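Local coordinates for protein 3-deoxy-d-manno-octulosonic-acid transferase (Acinetobacter baumannii, PDB 4BFC) that probably transfers Kdo from CMP-Kdo onto a lipid A acceptor, and is represented here by its C-terminal, CMP-Kdo-binding domain, at residues S137-G143 against V159-N165; S129-F133 against W192-L196; M151-P156 against L205-H210; L66-R70 against A109-V113. All blocks are in the same frame, centred on the assembly; numbering follows the deposited sequence. Where two conformers were deposited one is given.

Contact 1. Residues S137-G143 against V159-N165; sequences SLNEPGG and VGPRYFN
Arg162 reaches across to the 137-143 loop and takes hold of two of its carbonyls: NH2 donates to Leu138 O at 2.8 Å and NE to Asn139 O at 2.9 Å. Both oxygens lie near the guanidinium plane, while each N-H approaches from above the plane of its carbonyl. A bend at chi3 (-67°) turns the group into this position. Glu140 lays its carboxylate over one guanidinium face, the planes 24° apart, with Glu140 OE2 3.6 Å from Arg162 NE; this salt bridge is one of charge alone, since no N-H points at the oxygen.

Main-chain bonds add to this. Arg162 N donates to Ser137 O, Gly143 N to Arg162 O, and Asn165 N to Gly143 O at 2.8 Å. Ser137 OG accepts from Gly160 N at 2.9 Å and is also bonded to Val134 O. A water joins Gly142 O to Asn165 ND2.

Farther out, Gly143 CA sits 3.6 Å from the Phe164 ring centroid in a CH-pi contact, and Leu138 CD2 packs on Pro161. Asn165 O also bonds Arg83 of the second subunit. Two irregular loops, after strands 131-134 and 157-159, are thus joined by main-chain bonds and by one arginine, whose charge Glu140 probably offsets.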
loop_
_atom_site.group_PDB
_atom_site.type_symbol
_atom_site.label_atom_id
_atom_site.label_comp_id
_atom_site.label_asym_id
_atom_site.label_seq_id
_atom_site.Cartn_x
_atom_site.Cartn_y
_atom_site.Cartn_z
ATOM N N SER A 137 4.365 -10.797 8.242
ATOM C CA SER A 137 3.717 -11.988 8.823
ATOM C C SER A 137 3.983 -12.147 10.339
ATOM O O SER A 137 3.257 -12.953 10.952
ATOM C CB SER A 137 4.086 -13.278 8.059
ATOM O OG SER A 137 5.535 -13.540 8.086
ATOM N N LEU A 138 4.997 -11.427 10.853
ATOM C CA LEU A 138 5.222 -11.256 12.323
ATOM C C LEU A 138 4.673 -9.950 12.881
ATOM O O LEU A 138 4.380 -9.891 14.072
ATOM C CB LEU A 138 6.698 -11.476 12.701
ATOM C CG LEU A 138 7.284 -12.873 12.641
ATOM C CD1 LEU A 138 8.795 -12.740 12.746
ATOM C CD2 LEU A 138 6.699 -13.652 13.805
ATOM N N ASN A 139 4.550 -8.879 12.053
ATOM C CA ASN A 139 3.895 -7.693 12.514
ATOM C C ASN A 139 2.414 -7.872 12.790
ATOM O O ASN A 139 1.830 -8.927 12.499
ATOM C CB ASN A 139 4.159 -6.511 11.550
ATOM C CG ASN A 139 3.712 -6.800 10.150
ATOM O OD1 ASN A 139 3.981 -7.876 9.565
ATOM N ND2 ASN A 139 2.988 -5.852 9.583
ATOM N N GLU A 140 1.837 -6.835 13.438
ATOM C CA GLU A 140 0.386 -6.798 13.733
ATOM C C GLU A 140 -0.190 -5.617 12.978
ATOM O O GLU A 140 0.371 -4.550 13.008
ATOM C CB GLU A 140 0.125 -6.534 15.206
ATOM C CG GLU A 140 0.629 -7.606 16.129
ATOM C CD GLU A 140 -0.314 -8.790 16.233
ATOM O OE1 GLU A 140 -1.437 -8.811 15.662
ATOM O OE2 GLU A 140 0.094 -9.732 16.917
ATOM N N PRO A 141 -1.319 -5.825 12.321
ATOM C CA PRO A 141 -2.026 -7.088 12.330
ATOM C C PRO A 141 -1.413 -8.105 11.356
ATOM O O PRO A 141 -1.876 -9.267 11.295
ATOM C CB PRO A 141 -3.451 -6.720 11.859
ATOM C CG PRO A 141 -3.300 -5.428 11.161
ATOM C CD PRO A 141 -2.082 -4.722 11.703
ATOM N N GLY A 142 -0.378 -7.692 10.594
ATOM C CA GLY A 142 0.202 -8.568 9.574
ATOM C C GLY A 142 -0.678 -8.839 8.364
ATOM O O GLY A 142 -1.523 -7.970 7.928
ATOM N N GLY A 143 -0.528 -10.045 7.830
ATOM C CA GLY A 143 -1.289 -10.499 6.639
ATOM C C GLY A 143 -0.495 -11.273 5.619
ATOM O O GLY A 143 -1.061 -12.058 4.862
ATOM N N VAL A 159 7.368 -18.482 7.325
ATOM C CA VAL A 159 6.485 -17.342 7.557
ATOM C C VAL A 159 6.068 -17.265 9.008
ATOM O O VAL A 159 6.120 -18.278 9.723
ATOM C CB VAL A 159 5.232 -17.324 6.601
ATOM C CG1 VAL A 159 5.684 -17.233 5.148
ATOM C CG2 VAL A 159 4.334 -18.533 6.848
ATOM N N GLY A 160 5.710 -16.066 9.478
ATOM C CA GLY A 160 5.074 -15.855 10.747
ATOM C C GLY A 160 3.624 -16.321 10.701
ATOM O O GLY A 160 3.138 -16.737 9.660
ATOM N N PRO A 161 2.913 -16.167 11.844
ATOM C CA PRO A 161 1.563 -16.757 11.962
ATOM C C PRO A 161 0.491 -15.909 11.295
ATOM O O PRO A 161 -0.600 -16.437 10.957
ATOM C CB PRO A 161 1.334 -16.806 13.483
ATOM C CG PRO A 161 2.464 -16.124 14.128
ATOM C CD PRO A 161 3.424 -15.611 13.094
ATOM N N ARG A 162 0.815 -14.614 11.072
ATOM C CA ARG A 162 -0.183 -13.680 10.449
ATOM C C ARG A 162 -0.048 -13.602 8.914
ATOM O O ARG A 162 0.559 -12.673 8.369
ATOM C CB ARG A 162 -0.200 -12.366 11.182
ATOM C CG ARG A 162 -0.830 -12.522 12.593
ATOM C CD ARG A 162 -0.368 -11.410 13.498
ATOM N NE ARG A 162 1.071 -11.386 13.879
ATOM C CZ ARG A 162 1.612 -12.122 14.856
ATOM N NH1 ARG A 162 0.819 -12.974 15.514
ATOM N NH2 ARG A 162 2.938 -12.071 15.154
ATOM N N TYR A 163 -0.592 -14.624 8.251
ATOM C CA TYR A 163 -0.447 -14.808 6.801
ATOM C C TYR A 163 -1.783 -14.810 6.065
ATOM O O TYR A 163 -1.883 -15.317 5.006
ATOM C CB TYR A 163 0.386 -16.065 6.479
ATOM C CG TYR A 163 -0.202 -17.354 7.034
ATOM C CD1 TYR A 163 -1.216 -18.022 6.354
ATOM C CD2 TYR A 163 0.274 -17.896 8.248
ATOM C CE1 TYR A 163 -1.736 -19.204 6.871
ATOM C CE2 TYR A 163 -0.251 -19.073 8.764
ATOM C CZ TYR A 163 -1.231 -19.719 8.047
ATOM O OH TYR A 163 -1.774 -20.880 8.526
ATOM N N PHE A 164 -2.789 -14.244 6.688
ATOM C CA PHE A 164 -4.216 -14.391 6.250
ATOM C C PHE A 164 -4.518 -13.814 4.871
ATOM O O PHE A 164 -5.462 -14.289 4.170
ATOM C CB PHE A 164 -5.150 -13.848 7.319
ATOM C CG PHE A 164 -4.801 -12.485 7.789
ATOM C CD1 PHE A 164 -5.209 -11.326 7.054
ATOM C CD2 PHE A 164 -4.060 -12.312 8.954
ATOM C CE1 PHE A 164 -4.894 -10.065 7.526
ATOM C CE2 PHE A 164 -3.752 -11.037 9.418
ATOM C CZ PHE A 164 -4.174 -9.934 8.696
ATOM N N ASN A 165 -3.650 -12.930 4.388
ATOM C CA ASN A 165 -3.856 -12.459 2.981
ATOM C C ASN A 165 -3.489 -13.483 1.939
ATOM O O ASN A 165 -3.910 -13.345 0.795
ATOM C CB ASN A 165 -3.289 -11.050 2.686
ATOM C CG ASN A 165 -3.917 -9.997 3.601
ATOM O OD1 ASN A 165 -5.146 -10.075 3.944
ATOM N ND2 ASN A 165 -3.128 -8.997 3.996
HETATM O O HOH W 1 -3.433 -7.085 6.499
#

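Contact 2. Residues S129-F133 against W192-L196; sequences SQVCF and WLACL
Gln130 starts the contact through its aliphatic base, with Gln130 CB 3.8 Å from Leu196 CD2. Next comes Val131, whose two methyls do different jobs. Val131 CG2, set between the backbone N and the carbonyl carbon, lies over the face of the pyrrole part of Trp192, 3.4 Å from the five-membered ring centroid, a CH-pi contact. Val131 CG1 meets Cys195 CB at 3.7 Å. The Cys195 side chain is also about 2 Å from a bound beta-mercaptoethanol, consistent with a mixed disulfide.

This is helix-on-sheet packing in a Rossmann-like domain: helix 185-197 runs nearly antiparallel to strand 131-134, the axes of the short segments 9.3 Å apart at 162°.

Cys132 turns its side chain to the far side of the strand and offers its carbonyl instead. Trp192 NE1 donates to Cys132 O at 3.1 Å, almost straight at 172°, with the oxygen in the indole plane but the N-H arriving from above the carbonyl plane, almost square to the C=O bond. Phe133 then touches the benzo part of the indole, Phe133 CB lying 3.6 Å from Trp192 CZ2; with CG anti to the backbone N (chi1 166°), its ring leads away toward Ile58 of helix 54-68.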
loop_
_atom_site.group_PDB
_atom_site.type_symbol
_atom_site.label_atom_id
_atom_site.label_comp_id
_atom_site.label_asym_id
_atom_site.label_seq_id
_atom_site.Cartn_x
_atom_site.Cartn_y
_atom_site.Cartn_z
ATOM N N SER A 129 19.663 -17.231 -1.954
ATOM C CA SER A 129 19.434 -17.550 -0.553
ATOM C C SER A 129 19.515 -19.088 -0.301
ATOM O O SER A 129 19.061 -19.915 -1.155
ATOM C CB SER A 129 18.005 -17.104 -0.179
ATOM O OG SER A 129 17.795 -15.697 -0.434
ATOM N N GLN A 130 20.006 -19.437 0.891
ATOM C CA GLN A 130 19.932 -20.811 1.419
ATOM C C GLN A 130 18.601 -21.067 2.117
ATOM O O GLN A 130 18.042 -22.174 2.012
ATOM C CB GLN A 130 21.100 -21.174 2.345
ATOM C CG GLN A 130 22.314 -21.702 1.623
ATOM C CD GLN A 130 22.904 -20.684 0.708
ATOM O OE1 GLN A 130 23.669 -19.791 1.154
ATOM N NE2 GLN A 130 22.578 -20.779 -0.566
ATOM N N VAL A 131 18.126 -20.048 2.850
ATOM C CA VAL A 131 16.820 -20.115 3.486
ATOM C C VAL A 131 16.264 -18.692 3.465
ATOM O O VAL A 131 17.027 -17.702 3.368
ATOM C CB VAL A 131 16.853 -20.587 4.996
ATOM C CG1 VAL A 131 17.298 -22.057 5.151
ATOM C CG2 VAL A 131 17.714 -19.672 5.872
ATOM N N CYS A 132 14.962 -18.607 3.649
ATOM C CA CYS A 132 14.353 -17.303 3.729
ATOM C C CYS A 132 13.186 -17.237 4.708
ATOM O O CYS A 132 12.694 -18.250 5.211
ATOM C CB CYS A 132 13.925 -16.825 2.312
ATOM S SG CYS A 132 12.361 -17.524 1.747
ATOM N N PHE A 133 12.826 -16.010 5.038
ATOM C CA PHE A 133 11.615 -15.668 5.751
ATOM C C PHE A 133 10.843 -14.596 4.939
ATOM O O PHE A 133 11.408 -13.600 4.555
ATOM C CB PHE A 133 12.009 -15.054 7.087
ATOM C CG PHE A 133 10.893 -14.343 7.832
ATOM C CD1 PHE A 133 9.874 -15.006 8.543
ATOM C CD2 PHE A 133 10.766 -12.940 7.689
ATOM C CE1 PHE A 133 8.861 -14.276 9.191
ATOM C CE2 PHE A 133 9.746 -12.200 8.321
ATOM C CZ PHE A 133 8.782 -12.884 9.125
ATOM N N TRP A 192 15.877 -21.509 10.932
ATOM C CA TRP A 192 16.914 -21.303 9.940
ATOM C C TRP A 192 18.166 -22.106 10.325
ATOM O O TRP A 192 18.713 -22.786 9.487
ATOM C CB TRP A 192 17.316 -19.852 9.881
ATOM C CG TRP A 192 16.413 -19.017 9.009
ATOM C CD1 TRP A 192 15.374 -19.395 8.165
ATOM C CD2 TRP A 192 16.571 -17.595 8.854
ATOM N NE1 TRP A 192 14.844 -18.250 7.505
ATOM C CE2 TRP A 192 15.534 -17.142 7.924
ATOM C CE3 TRP A 192 17.455 -16.657 9.402
ATOM C CZ2 TRP A 192 15.471 -15.827 7.514
ATOM C CZ3 TRP A 192 17.325 -15.321 9.026
ATOM C CH2 TRP A 192 16.355 -14.923 8.109
ATOM N N LEU A 193 18.589 -21.994 11.579
ATOM C CA LEU A 193 19.849 -22.662 11.938
ATOM C C LEU A 193 19.738 -24.171 11.808
ATOM O O LEU A 193 20.720 -24.846 11.405
ATOM C CB LEU A 193 20.316 -22.197 13.299
ATOM C CG LEU A 193 20.637 -20.733 13.410
ATOM C CD1 LEU A 193 20.832 -20.396 14.871
ATOM C CD2 LEU A 193 21.881 -20.432 12.558
ATOM N N ALA A 194 18.564 -24.674 12.167
ATOM C CA ALA A 194 18.284 -26.099 11.980
ATOM C C ALA A 194 18.313 -26.486 10.514
ATOM O O ALA A 194 18.990 -27.408 10.142
ATOM C CB ALA A 194 16.966 -26.457 12.619
ATOM N N CYS A 195 17.656 -25.699 9.632
ATOM C CA CYS A 195 17.686 -26.026 8.199
ATOM C C CYS A 195 19.103 -26.074 7.637
ATOM O O CYS A 195 19.473 -26.944 6.830
ATOM C CB CYS A 195 16.890 -24.980 7.394
ATOM S SG CYS A 195 15.096 -25.058 7.594
ATOM N N LEU A 196 19.916 -25.155 8.089
ATOM C CA LEU A 196 21.248 -25.043 7.536
ATOM C C LEU A 196 22.061 -26.224 8.000
ATOM O O LEU A 196 22.951 -26.634 7.291
ATOM C CB LEU A 196 21.902 -23.739 7.967
ATOM C CG LEU A 196 21.374 -22.425 7.374
ATOM C CD1 LEU A 196 21.973 -21.255 8.145
ATOM C CD2 LEU A 196 21.662 -22.433 5.854
#

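Contact 3. Residues M151-P156 against L205-H210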
loop_
_atom_site.group_PDB
_atom_site.type_symbol
_atom_site.label_atom_id
_atom_site.label_comp_id
_atom_site.label_asym_id
_atom_site.label_seq_id
_atom_site.Cartn_x
_atom_site.Cartn_y
_atom_site.Cartn_z
ATOM N N MET A 151 9.422 -20.485 -3.228
ATOM C CA MET A 151 9.104 -21.904 -3.387
ATOM C C MET A 151 9.564 -22.379 -4.762
ATOM O O MET A 151 10.131 -23.447 -4.939
ATOM C CB MET A 151 7.579 -22.096 -3.293
ATOM C CG MET A 151 6.933 -21.958 -1.914
ATOM S SD MET A 151 7.294 -23.321 -0.772
ATOM C CE MET A 151 6.573 -22.742 0.734
ATOM N N VAL A 152 9.276 -21.545 -5.746
ATOM C CA VAL A 152 9.577 -21.872 -7.145
ATOM C C VAL A 152 11.094 -21.898 -7.331
ATOM O O VAL A 152 11.609 -22.685 -8.103
ATOM C CB VAL A 152 8.892 -20.780 -8.035
ATOM C CG1 VAL A 152 9.500 -20.633 -9.429
ATOM C CG2 VAL A 152 7.384 -21.018 -8.116
ATOM N N LEU A 153 11.810 -21.077 -6.562
ATOM C CA LEU A 153 13.283 -21.047 -6.640
ATOM C C LEU A 153 13.984 -21.996 -5.689
ATOM O O LEU A 153 15.226 -21.940 -5.502
ATOM C CB LEU A 153 13.819 -19.617 -6.498
ATOM C CG LEU A 153 13.445 -18.565 -7.539
ATOM C CD1 LEU A 153 13.707 -17.171 -6.961
ATOM C CD2 LEU A 153 14.219 -18.742 -8.851
ATOM N N ASN A 154 13.212 -22.924 -5.117
ATOM C CA ASN A 154 13.739 -23.990 -4.307
ATOM C C ASN A 154 14.371 -23.558 -2.975
ATOM O O ASN A 154 15.215 -24.254 -2.413
ATOM C CB ASN A 154 14.689 -24.886 -5.155
ATOM C CG ASN A 154 13.975 -25.468 -6.372
ATOM O OD1 ASN A 154 13.019 -26.213 -6.219
ATOM N ND2 ASN A 154 14.400 -25.078 -7.582
ATOM N N VAL A 155 13.885 -22.436 -2.435
ATOM C CA VAL A 155 14.365 -21.907 -1.177
ATOM C C VAL A 155 13.466 -22.366 -0.038
ATOM O O VAL A 155 12.280 -22.078 -0.063
ATOM C CB VAL A 155 14.374 -20.371 -1.133
ATOM C CG1 VAL A 155 14.978 -19.904 0.183
ATOM C CG2 VAL A 155 15.153 -19.821 -2.309
ATOM N N PRO A 156 14.026 -23.060 0.970
ATOM C CA PRO A 156 13.231 -23.315 2.184
ATOM C C PRO A 156 12.664 -22.026 2.806
ATOM O O PRO A 156 13.389 -21.039 2.961
ATOM C CB PRO A 156 14.203 -23.999 3.124
ATOM C CG PRO A 156 15.317 -24.480 2.263
ATOM C CD PRO A 156 15.401 -23.583 1.086
ATOM N N LEU A 205 11.936 -30.844 2.437
ATOM C CA LEU A 205 11.013 -29.681 2.403
ATOM C C LEU A 205 10.831 -29.138 0.963
ATOM O O LEU A 205 9.689 -28.868 0.508
ATOM C CB LEU A 205 11.525 -28.560 3.323
ATOM C CG LEU A 205 10.691 -27.366 3.738
ATOM C CD1 LEU A 205 9.475 -27.743 4.554
ATOM C CD2 LEU A 205 11.657 -26.512 4.539
ATOM N N VAL A 206 11.959 -28.968 0.260
ATOM C CA VAL A 206 11.963 -28.455 -1.119
ATOM C C VAL A 206 11.205 -29.438 -2.027
ATOM O O VAL A 206 10.447 -29.027 -2.906
ATOM C CB VAL A 206 13.402 -28.129 -1.601
ATOM C CG1 VAL A 206 13.486 -27.748 -3.078
ATOM C CG2 VAL A 206 13.992 -26.982 -0.774
ATOM N N ALA A 207 11.386 -30.739 -1.780
ATOM C CA ALA A 207 10.611 -31.786 -2.469
ATOM C C ALA A 207 9.082 -31.672 -2.277
ATOM O O ALA A 207 8.336 -31.725 -3.253
ATOM C CB ALA A 207 11.134 -33.184 -2.091
ATOM N N GLN A 208 8.625 -31.485 -1.039
ATOM C CA GLN A 208 7.220 -31.368 -0.750
ATOM C C GLN A 208 6.652 -30.101 -1.374
ATOM O O GLN A 208 5.495 -30.092 -1.824
ATOM C CB GLN A 208 6.959 -31.318 0.752
ATOM C CG GLN A 208 7.152 -32.616 1.507
ATOM C CD GLN A 208 6.331 -33.728 0.898
ATOM O OE1 GLN A 208 6.884 -34.657 0.333
ATOM N NE2 GLN A 208 4.997 -33.608 0.958
ATOM N N ALA A 209 7.440 -29.009 -1.358
ATOM C CA ALA A 209 7.030 -27.757 -2.014
ATOM C C ALA A 209 6.792 -27.944 -3.503
ATOM O O ALA A 209 5.733 -27.543 -4.038
ATOM C CB ALA A 209 8.104 -26.671 -1.800
ATOM N N HIS A 210 7.773 -28.548 -4.168
ATOM C CA HIS A 210 7.620 -28.930 -5.578
ATOM C C HIS A 210 6.446 -29.810 -5.929
ATOM O O HIS A 210 5.895 -29.676 -7.026
ATOM C CB HIS A 210 8.936 -29.412 -6.196
ATOM C CG HIS A 210 9.664 -28.309 -6.911
ATOM N ND1 HIS A 210 9.729 -28.235 -8.259
ATOM C CD2 HIS A 210 10.279 -27.147 -6.416
ATOM C CE1 HIS A 210 10.396 -27.106 -8.612
ATOM N NE2 HIS A 210 10.728 -26.442 -7.482
#
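Asn154 and Val206 bring the two backbones nearest, CA to CA 5.8 Å, at the point where helix 148-152 ends in a Schellman motif with Asn154, at positive phi, as its C-prime residue and Asn154 N bonded to Met151 O. Val206 fills the corner this turn makes. Val206 CG2 rests 3.4 Å from Asn154 O, and Val206 CG1 lies 3.7 Å from Asn154 CB. With CG1 anti to the backbone N (chi1 173°), the valine spreads both methyls against the turn. One methyl also reaches Pro156, two residues on from Asn154, with Val206 CG2 to Pro156 CD at 4.1 Å.

One turn farther along the helix, the His210 ring comes up against the Asn154 amide, the two planes 22° apart. Asn154 OD1 and His210 NE2 are very close, but the angle is wrong for a hydrogen bond, and the exact placing of these groups is doubtful. Apolar contacts complete the interface: Pro156 CB meets Leu205 CD2 at 3.8 Å, and in one of the two conformers of Met151 its SD lies 3.6 Å from Ala209 CB.

Helix 199-214 thus packs against the turn that links helix 148-152 to strand 157-159. Met151 and Val152 also touch Leu213 of helix 199-214, Leu153 packs on Trp123 and Tyr126 of helix 122-128, and Pro156 shares a backbone hydrogen bond with Cys132 of strand 131-134.

Contact 4. Residues L66-R70 against A109-V113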
loop_
_atom_site.group_PDB
_atom_site.type_symbol
_atom_site.label_atom_id
_atom_site.label_comp_id
_atom_site.label_asym_id
_atom_site.label_seq_id
_atom_site.Cartn_x
_atom_site.Cartn_y
_atom_site.Cartn_z
ATOM N N LEU A 66 25.591 -13.930 13.779
ATOM C CA LEU A 66 26.332 -13.193 12.752
ATOM C C LEU A 66 27.715 -12.766 13.322
ATOM O O LEU A 66 28.669 -12.774 12.569
ATOM C CB LEU A 66 25.560 -11.918 12.299
ATOM C CG LEU A 66 24.262 -12.157 11.514
ATOM C CD1 LEU A 66 23.500 -10.853 11.341
ATOM C CD2 LEU A 66 24.522 -12.740 10.162
ATOM N N ASN A 67 27.758 -12.438 14.604
ATOM C CA ASN A 67 29.050 -12.087 15.292
ATOM C C ASN A 67 29.959 -13.310 15.493
ATOM O O ASN A 67 31.207 -13.234 15.267
ATOM C CB ASN A 67 28.809 -11.397 16.651
ATOM C CG ASN A 67 28.121 -10.036 16.529
ATOM O OD1 ASN A 67 28.343 -9.337 15.592
ATOM N ND2 ASN A 67 27.278 -9.692 17.482
ATOM N N SER A 68 29.373 -14.453 15.861
ATOM C CA SER A 68 30.188 -15.644 16.140
ATOM C C SER A 68 30.581 -16.502 14.931
ATOM O O SER A 68 31.627 -17.151 14.927
ATOM C CB SER A 68 29.570 -16.464 17.292
ATOM O OG SER A 68 28.544 -17.323 16.825
ATOM N N ASP A 69 29.769 -16.466 13.869
ATOM C CA ASP A 69 29.942 -17.276 12.698
ATOM C C ASP A 69 29.917 -16.344 11.501
ATOM O O ASP A 69 28.822 -16.022 11.010
ATOM C CB ASP A 69 28.809 -18.338 12.628
ATOM C CG ASP A 69 28.967 -19.282 11.465
ATOM O OD1 ASP A 69 29.893 -19.105 10.635
ATOM O OD2 ASP A 69 28.152 -20.234 11.375
ATOM N N ARG A 70 31.109 -15.925 11.041
ATOM C CA ARG A 70 31.322 -14.986 9.913
ATOM C C ARG A 70 30.900 -15.550 8.567
ATOM O O ARG A 70 30.872 -14.822 7.531
ATOM C CB ARG A 70 32.805 -14.555 9.811
ATOM C CG ARG A 70 33.294 -13.640 10.924
ATOM C CD ARG A 70 32.210 -12.720 11.454
ATOM N NE ARG A 70 31.981 -11.582 10.560
ATOM C CZ ARG A 70 32.440 -10.353 10.768
ATOM N NH1 ARG A 70 33.157 -10.092 11.863
ATOM N NH2 ARG A 70 32.187 -9.383 9.888
ATOM N N ALA A 109 33.579 -10.470 2.486
ATOM C CA ALA A 109 33.807 -11.316 3.664
ATOM C C ALA A 109 33.298 -10.676 4.992
ATOM O O ALA A 109 32.804 -11.411 5.832
ATOM C CB ALA A 109 35.314 -11.657 3.816
ATOM N N SER A 110 33.466 -9.363 5.221
ATOM C CA SER A 110 33.108 -8.706 6.457
ATOM C C SER A 110 31.623 -8.418 6.658
ATOM O O SER A 110 31.207 -8.008 7.736
ATOM C CB SER A 110 33.810 -7.337 6.607
ATOM O OG SER A 110 33.830 -6.644 5.364
ATOM N N THR A 111 30.892 -8.543 5.575
ATOM C CA THR A 111 29.489 -8.143 5.603
ATOM C C THR A 111 28.671 -9.096 6.418
ATOM O O THR A 111 28.733 -10.332 6.200
ATOM C CB THR A 111 28.912 -8.221 4.212
ATOM O OG1 THR A 111 29.659 -7.366 3.355
ATOM C CG2 THR A 111 27.401 -7.792 4.258
ATOM N N GLN A 112 27.898 -8.520 7.304
ATOM C CA GLN A 112 27.025 -9.298 8.205
ATOM C C GLN A 112 25.602 -9.168 7.696
ATOM O O GLN A 112 24.805 -10.111 7.799
ATOM C CB GLN A 112 27.133 -8.788 9.612
ATOM C CG GLN A 112 28.512 -9.087 10.232
ATOM C CD GLN A 112 28.620 -8.693 11.706
ATOM O OE1 GLN A 112 28.534 -7.493 12.078
ATOM N NE2 GLN A 112 28.774 -9.696 12.575
ATOM N N VAL A 113 25.259 -7.960 7.228
ATOM C CA VAL A 113 23.885 -7.743 6.681
ATOM C C VAL A 113 24.079 -7.058 5.326
ATOM O O VAL A 113 24.839 -6.093 5.218
ATOM C CB VAL A 113 23.039 -6.831 7.590
ATOM C CG1 VAL A 113 21.635 -6.521 6.964
ATOM C CG2 VAL A 113 22.874 -7.458 8.982
HETATM O O HOH W 2 30.872 -11.525 8.248
HETATM O O HOH W 3 32.901 -14.116 6.049
#
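Gln112 NE2 is gripped by two oxygens at the end of helix 54-68. Gln112 NE2 donates to Leu66 O at 3.1 Å, from above the plane of that carbonyl, and to Asn67 OD1 at 3.1 Å along a straighter path (163°). Both acceptors lie close to the plane of the glutamine amide, so each N-H has its own target. The chain runs extended past CG (chi2 -175°), which carries the amide across to the helix. Its other end is held too, as OE1 accepts from Ile97 N; bonds at both ends keep this buried amide from turning.

Arg70, in one of two conformers, lays its guanidinium across the Gln112 amide, the planes 31° apart. Arg70 NH2 is 2.7 Å from Ser110 O, near the guanidinium plane, but the bond is bent and weak. Water adds to the link: one molecule accepts from Arg70 NE and lies within bonding distance of Ala109 O and Thr111 O, and another donates to Arg70 O at 2.6 Å and to Ala109 O at 2.7 Å. On the apolar side, Leu66 CD1 meets Val113 CG2 at 4.2 Å.

The contact ties the C-terminal end of helix 54-68 to the loop that leads into strand 113-115. Leu66 and Gln112 both pack on Leu96, Leu66 reaches Leu72 of strand 72-78, and Val113 pairs through its backbone with Ile97 and with His99 of strand 98-100.

Contacts 2 and 3 are closest neighbours, centres 12 Å apart, joined by a probable hydrogen bond from Cys132 N to Pro156 O at 3.0 Å. A bound beta-mercaptoethanol lies about 2 Å from the Cys195 side chain, and one lies about 4 Å from that of Leu205. Contact 1, 19 Å from contact 2 between centres, connects through Phe133, whose CZ lies 3.6 Å from Leu138 CD1. It joins the loops that follow strands 131-134 and 157-159, the strand ends where GT-B enzymes commonly bind their nucleotide sugar, so it may border the CMP-Kdo site. Contact 4, its centre 28 Å from that of contact 1, lies across the chain's centre from contacts 1 and 3.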